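Local coordinates for adenylate cyclase-like protein (Chlamydia trachomatis, PDB 4QO6), which forms part of the inner-membrane ring of the type III secretion system as a structural protein, this chain being its extended periplasmic region, at residues A[104-109]-A[135-140]; A[36-41]-A[50-55]. One frame throughout, in Å; residues are numbered along the deposited sequence.

Contact 1 (A[104-109]-A[135-140])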
loop_
_atom_site.group_PDB
_atom_site.type_symbol
_atom_site.label_atom_id
_atom_site.label_comp_id
_atom_site.label_asym_id
_atom_site.label_seq_id
_atom_site.Cartn_x
_atom_site.Cartn_y
_atom_site.Cartn_z
ATOM N N SER A 104 0.559 3.824 -0.363
ATOM C CA SER A 104 -0.344 2.922 0.361
ATOM C C SER A 104 -0.971 3.627 1.523
ATOM O O SER A 104 -0.489 4.663 1.926
ATOM C CB SER A 104 0.415 1.662 0.833
ATOM O OG SER A 104 1.382 2.066 1.767
ATOM N N GLY A 105 -2.024 3.014 2.063
ATOM C CA GLY A 105 -2.834 3.522 3.184
ATOM C C GLY A 105 -4.327 3.537 2.845
ATOM O O GLY A 105 -4.734 2.954 1.842
ATOM N N TYR A 106 -5.126 4.245 3.656
ATOM C CA TYR A 106 -6.586 4.349 3.521
ATOM C C TYR A 106 -7.011 5.775 3.258
ATOM O O TYR A 106 -6.430 6.652 3.811
ATOM C CB TYR A 106 -7.281 3.888 4.842
ATOM C CG TYR A 106 -7.029 2.446 5.126
ATOM C CD1 TYR A 106 -7.752 1.467 4.474
ATOM C CD2 TYR A 106 -6.017 2.056 5.994
ATOM C CE1 TYR A 106 -7.475 0.125 4.684
ATOM C CE2 TYR A 106 -5.758 0.720 6.227
ATOM C CZ TYR A 106 -6.493 -0.232 5.579
ATOM O OH TYR A 106 -6.221 -1.558 5.804
ATOM N N LEU A 107 -7.999 5.984 2.407
ATOM C CA LEU A 107 -8.724 7.259 2.266
ATOM C C LEU A 107 -10.198 6.904 2.454
ATOM O O LEU A 107 -10.575 5.733 2.364
ATOM C CB LEU A 107 -8.525 7.937 0.876
ATOM C CG LEU A 107 -7.091 8.430 0.606
ATOM C CD1 LEU A 107 -6.809 8.835 -0.818
ATOM C CD2 LEU A 107 -6.773 9.579 1.542
ATOM N N LYS A 108 -11.012 7.916 2.718
ATOM C CA LYS A 108 -12.389 7.725 3.133
ATOM C C LYS A 108 -13.221 7.498 1.910
ATOM O O LYS A 108 -13.957 6.545 1.885
ATOM C CB LYS A 108 -12.899 8.935 3.915
ATOM C CG LYS A 108 -14.281 8.768 4.518
ATOM C CD LYS A 108 -14.226 8.273 5.959
ATOM C CE LYS A 108 -15.606 7.832 6.453
ATOM N NZ LYS A 108 -15.526 6.973 7.673
ATOM N N THR A 109 -13.064 8.346 0.888
ATOM C CA THR A 109 -13.912 8.327 -0.311
ATOM C C THR A 109 -13.148 8.457 -1.624
ATOM O O THR A 109 -11.980 8.832 -1.612
ATOM C CB THR A 109 -14.892 9.528 -0.278
ATOM O OG1 THR A 109 -14.151 10.750 -0.098
ATOM C CG2 THR A 109 -15.907 9.357 0.846
ATOM N N ILE A 135 -6.225 2.083 -0.296
ATOM C CA ILE A 135 -7.538 1.460 -0.125
ATOM C C ILE A 135 -8.637 2.567 0.055
ATOM O O ILE A 135 -8.487 3.445 0.904
ATOM C CB ILE A 135 -7.528 0.537 1.113
ATOM C CG1 ILE A 135 -6.348 -0.468 1.122
ATOM C CG2 ILE A 135 -8.855 -0.222 1.252
ATOM C CD1 ILE A 135 -6.516 -1.645 0.221
ATOM N N ILE A 136 -9.746 2.525 -0.702
ATOM C CA ILE A 136 -10.855 3.514 -0.486
ATOM C C ILE A 136 -11.931 2.922 0.454
ATOM O O ILE A 136 -12.543 1.912 0.142
ATOM C CB ILE A 136 -11.529 3.967 -1.806
ATOM C CG1 ILE A 136 -10.492 4.429 -2.848
ATOM C CG2 ILE A 136 -12.546 5.079 -1.550
ATOM C CD1 ILE A 136 -9.506 5.455 -2.328
ATOM N N GLU A 137 -12.145 3.537 1.599
ATOM C CA GLU A 137 -13.088 2.994 2.592
ATOM C C GLU A 137 -14.527 2.823 2.083
ATOM O O GLU A 137 -15.108 1.768 2.247
ATOM C CB GLU A 137 -13.048 3.797 3.899
ATOM C CG GLU A 137 -11.823 3.466 4.753
ATOM C CD GLU A 137 -11.509 4.500 5.834
ATOM O OE1 GLU A 137 -12.273 5.491 5.997
ATOM O OE2 GLU A 137 -10.493 4.297 6.549
ATOM N N SER A 138 -15.070 3.827 1.405
ATOM C CA SER A 138 -16.384 3.703 0.788
ATOM C C SER A 138 -16.474 2.469 -0.129
ATOM O O SER A 138 -17.508 1.832 -0.184
ATOM C CB SER A 138 -16.774 4.978 0.023
ATOM O OG SER A 138 -16.062 5.102 -1.197
ATOM N N GLN A 139 -15.401 2.102 -0.820
ATOM C CA GLN A 139 -15.436 0.904 -1.679
ATOM C C GLN A 139 -15.446 -0.413 -0.903
ATOM O O GLN A 139 -16.122 -1.376 -1.288
ATOM C CB GLN A 139 -14.291 0.913 -2.702
ATOM C CG GLN A 139 -14.535 1.920 -3.810
ATOM C CD GLN A 139 -13.299 2.232 -4.666
ATOM O OE1 GLN A 139 -12.305 1.485 -4.672
ATOM N NE2 GLN A 139 -13.360 3.358 -5.395
ATOM N N VAL A 140 -14.699 -0.467 0.183
ATOM C CA VAL A 140 -14.579 -1.701 0.955
ATOM C C VAL A 140 -15.894 -1.984 1.652
ATOM O O VAL A 140 -16.247 -3.132 1.860
ATOM C CB VAL A 140 -13.506 -1.598 2.027
ATOM C CG1 VAL A 140 -13.428 -2.892 2.835
ATOM C CG2 VAL A 140 -12.160 -1.321 1.364
#
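The carbonyl O of Gly105 takes the shortest polar bond here, from Ile135 N at 2.7 Å and nearly straight at 173°. Ile135 answers with its own O, which receives Leu107 N at 3.0 Å, and Leu107 O in turn accepts Glu137 N at 2.8 Å. This alternation is the hydrogen-bonding pattern of parallel strands, with Tyr106 paired to Ile135 and Leu107 to Ile136. A fourth bond, from Ser138 N to Lys108 O, carries the ladder past the strand end, so the N-H groups of Glu137 and Ser138, in the first turn of the helix, are taken up by carbonyls of segment 104-109. On one face chi1 of Tyr106, -64° with CG anti to the carbonyl carbon, lays the ring beside the Ile135 side chain, CD1 reaching CB at 3.5 Å; the hydroxyl is held by Gly191 O. The Glu137 carboxylate, its plane 31° from that ring, sets OE1 3.4 Å from Lys108 CD, whereas the salt bridge from OE1 to Lys108 NZ is long at 3.9 Å. The other oxygen, OE2, accepts Asn162 N. On the opposite face Leu107 and Ile136 pack on helix 110-123, touching Leu116 and Ala113 respectively. The pairing thus closes the beta-alpha-beta unit of strand 100-107, helix 110-123 and strand 130-136, while Glu137, at the start of helix 137-150, also packs on strand 157-161 of the following sheet.

Contact 2 (A[36-41]-A[50-55])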
loop_
_atom_site.group_PDB
_atom_site.type_symbol
_atom_site.label_atom_id
_atom_site.label_comp_id
_atom_site.label_asym_id
_atom_site.label_seq_id
_atom_site.Cartn_x
_atom_site.Cartn_y
_atom_site.Cartn_z
ATOM N N LEU A 36 32.531 8.865 -17.991
ATOM C CA LEU A 36 31.339 8.015 -17.858
ATOM C C LEU A 36 30.167 8.857 -17.392
ATOM O O LEU A 36 30.236 9.540 -16.375
ATOM C CB LEU A 36 31.596 6.883 -16.870
ATOM C CG LEU A 36 30.568 5.759 -16.728
ATOM C CD1 LEU A 36 30.470 4.858 -17.922
ATOM C CD2 LEU A 36 30.888 4.902 -15.524
ATOM N N PHE A 37 29.079 8.801 -18.129
ATOM C CA PHE A 37 27.849 9.425 -17.695
ATOM C C PHE A 37 26.891 8.336 -17.217
ATOM O O PHE A 37 26.566 7.445 -17.972
ATOM C CB PHE A 37 27.279 10.176 -18.890
ATOM C CG PHE A 37 25.905 10.748 -18.685
ATOM C CD1 PHE A 37 24.805 10.036 -19.024
ATOM C CD2 PHE A 37 25.739 12.034 -18.276
ATOM C CE1 PHE A 37 23.528 10.570 -18.901
ATOM C CE2 PHE A 37 24.469 12.598 -18.160
ATOM C CZ PHE A 37 23.356 11.850 -18.461
ATOM N N LEU A 38 26.455 8.401 -15.966
ATOM C CA LEU A 38 25.513 7.452 -15.393
ATOM C C LEU A 38 24.133 8.077 -15.137
ATOM O O LEU A 38 24.052 9.178 -14.547
ATOM C CB LEU A 38 26.015 7.048 -14.026
ATOM C CG LEU A 38 27.308 6.242 -13.969
ATOM C CD1 LEU A 38 27.679 5.910 -12.529
ATOM C CD2 LEU A 38 27.109 4.971 -14.798
ATOM N N ILE A 39 23.087 7.316 -15.459
ATOM C CA ILE A 39 21.713 7.674 -15.125
ATOM C C ILE A 39 20.930 6.480 -14.590
ATOM O O ILE A 39 21.349 5.331 -14.781
ATOM C CB ILE A 39 21.024 8.356 -16.356
ATOM C CG1 ILE A 39 19.773 9.132 -15.937
ATOM C CG2 ILE A 39 20.623 7.392 -17.452
ATOM C CD1 ILE A 39 19.280 10.075 -17.027
ATOM N N GLY A 40 19.825 6.748 -13.888
ATOM C CA GLY A 40 18.837 5.723 -13.412
ATOM C C GLY A 40 18.611 5.830 -11.899
ATOM O O GLY A 40 18.741 6.919 -11.387
ATOM N N HIS A 41 18.254 4.728 -11.199
ATOM C CA HIS A 41 17.873 4.672 -9.781
ATOM C C HIS A 41 18.694 3.614 -9.014
ATOM O O HIS A 41 18.944 2.495 -9.554
ATOM C CB HIS A 41 16.407 4.227 -9.658
ATOM C CG HIS A 41 15.437 5.151 -10.335
ATOM N ND1 HIS A 41 14.714 6.108 -9.661
ATOM C CD2 HIS A 41 15.111 5.285 -11.638
ATOM C CE1 HIS A 41 13.978 6.785 -10.520
ATOM N NE2 HIS A 41 14.197 6.293 -11.729
ATOM N N GLU A 50 28.574 2.781 -3.378
ATOM C CA GLU A 50 29.153 1.553 -3.912
ATOM C C GLU A 50 29.284 1.655 -5.436
ATOM O O GLU A 50 30.346 1.333 -5.991
ATOM C CB GLU A 50 28.325 0.312 -3.585
ATOM C CG GLU A 50 28.636 -0.434 -2.286
ATOM C CD GLU A 50 27.496 -1.398 -1.921
ATOM O OE1 GLU A 50 26.928 -2.026 -2.853
ATOM O OE2 GLU A 50 27.133 -1.535 -0.735
ATOM N N LEU A 51 28.214 2.118 -6.095
ATOM C CA LEU A 51 28.221 2.213 -7.549
ATOM C C LEU A 51 29.315 3.131 -8.018
ATOM O O LEU A 51 30.128 2.735 -8.840
ATOM C CB LEU A 51 26.867 2.643 -8.092
ATOM C CG LEU A 51 26.753 3.088 -9.536
ATOM C CD1 LEU A 51 27.198 2.018 -10.546
ATOM C CD2 LEU A 51 25.315 3.571 -9.773
ATOM N N LEU A 52 29.334 4.348 -7.481
ATOM C CA LEU A 52 30.305 5.353 -7.916
ATOM C C LEU A 52 31.767 4.969 -7.694
ATOM O O LEU A 52 32.625 5.328 -8.470
ATOM C CB LEU A 52 30.098 6.697 -7.249
ATOM C CG LEU A 52 28.729 7.308 -7.473
ATOM C CD1 LEU A 52 28.562 8.411 -6.430
ATOM C CD2 LEU A 52 28.547 7.813 -8.897
ATOM N N TYR A 53 32.047 4.323 -6.592
ATOM C CA TYR A 53 33.416 3.947 -6.294
ATOM C C TYR A 53 33.901 2.742 -7.088
ATOM O O TYR A 53 35.096 2.661 -7.362
ATOM C CB TYR A 53 33.646 3.783 -4.780
ATOM C CG TYR A 53 33.992 5.141 -4.222
ATOM C CD1 TYR A 53 33.010 6.138 -4.108
ATOM C CD2 TYR A 53 35.317 5.475 -3.883
ATOM C CE1 TYR A 53 33.318 7.402 -3.652
ATOM C CE2 TYR A 53 35.632 6.746 -3.409
ATOM C CZ TYR A 53 34.623 7.695 -3.301
ATOM O OH TYR A 53 34.902 8.947 -2.834
ATOM N N LYS A 54 33.001 1.822 -7.434
ATOM C CA LYS A 54 33.351 0.734 -8.339
ATOM C C LYS A 54 33.593 1.181 -9.743
ATOM O O LYS A 54 34.491 0.667 -10.365
ATOM C CB LYS A 54 32.327 -0.355 -8.342
ATOM C CG LYS A 54 32.208 -1.070 -7.011
ATOM C CD LYS A 54 31.154 -2.161 -7.137
ATOM C CE LYS A 54 31.259 -3.196 -6.030
ATOM N NZ LYS A 54 30.166 -4.183 -6.235
ATOM N N VAL A 55 32.818 2.122 -10.281
ATOM C CA VAL A 55 33.105 2.557 -11.659
ATOM C C VAL A 55 34.377 3.419 -11.679
ATOM O O VAL A 55 35.192 3.322 -12.582
ATOM C CB VAL A 55 31.949 3.315 -12.350
ATOM C CG1 VAL A 55 30.703 2.465 -12.375
ATOM C CG2 VAL A 55 31.683 4.624 -11.660
#
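Leu36 pushes its CD2 methyl against the branch point of Val55, 3.7 Å from CB, and the two side chains cross at about a right angle. Both valine methyls, CG1 and CG2, stand 4.0 Å from that same CD2, so the leucine methyl sits over the fork of the valine. An extended first torsion, chi1 -171° with CG opposite the backbone N, carries the Leu36 branch to this point. Leu38, two residues on and on the same side of strand 36-39, supplies the second bump. Its CD1 rests in the dip between three helix residues: Leu51 CG and Leu52 CD2 are each 4.2 Å from it, and Val55 CG2 lies 4.3 Å away. The axes of strand 36-39 and helix segment 50-55 run nearly antiparallel, at 160°, and approach to 11.3 Å, a separation bridged by the side chains. This is a helix packed on the mixed sheet of the PD1 domain, a member of the BON clan; Phe27 of strand 26-30 touches both strand leucines, and Val18 of helix 10-19 touches Val55. Every contact joins carbon to carbon, so between these two segments the hold is van der Waals and hydrophobic, set by complementary shape.

How the contacts relate
Contact 2 comes first along the chain and closes before contact 1 opens; their centres lie 40 Å apart, their nearest atoms about 17 Å, and they do not touch. They share no sheet. Contact 2 lies in the four-stranded sheet and covering helix of the CdsD PD1 region, whereas contact 1 pairs two neighbouring strands of the next, three-stranded sheet. Each therefore concerns the interior of one unit, but contact 1 also runs on into helix 137-150, which leads to the third unit and its own three-stranded sheet. The arrangement is consistent with an elongated periplasmic region of small alpha/beta units in series.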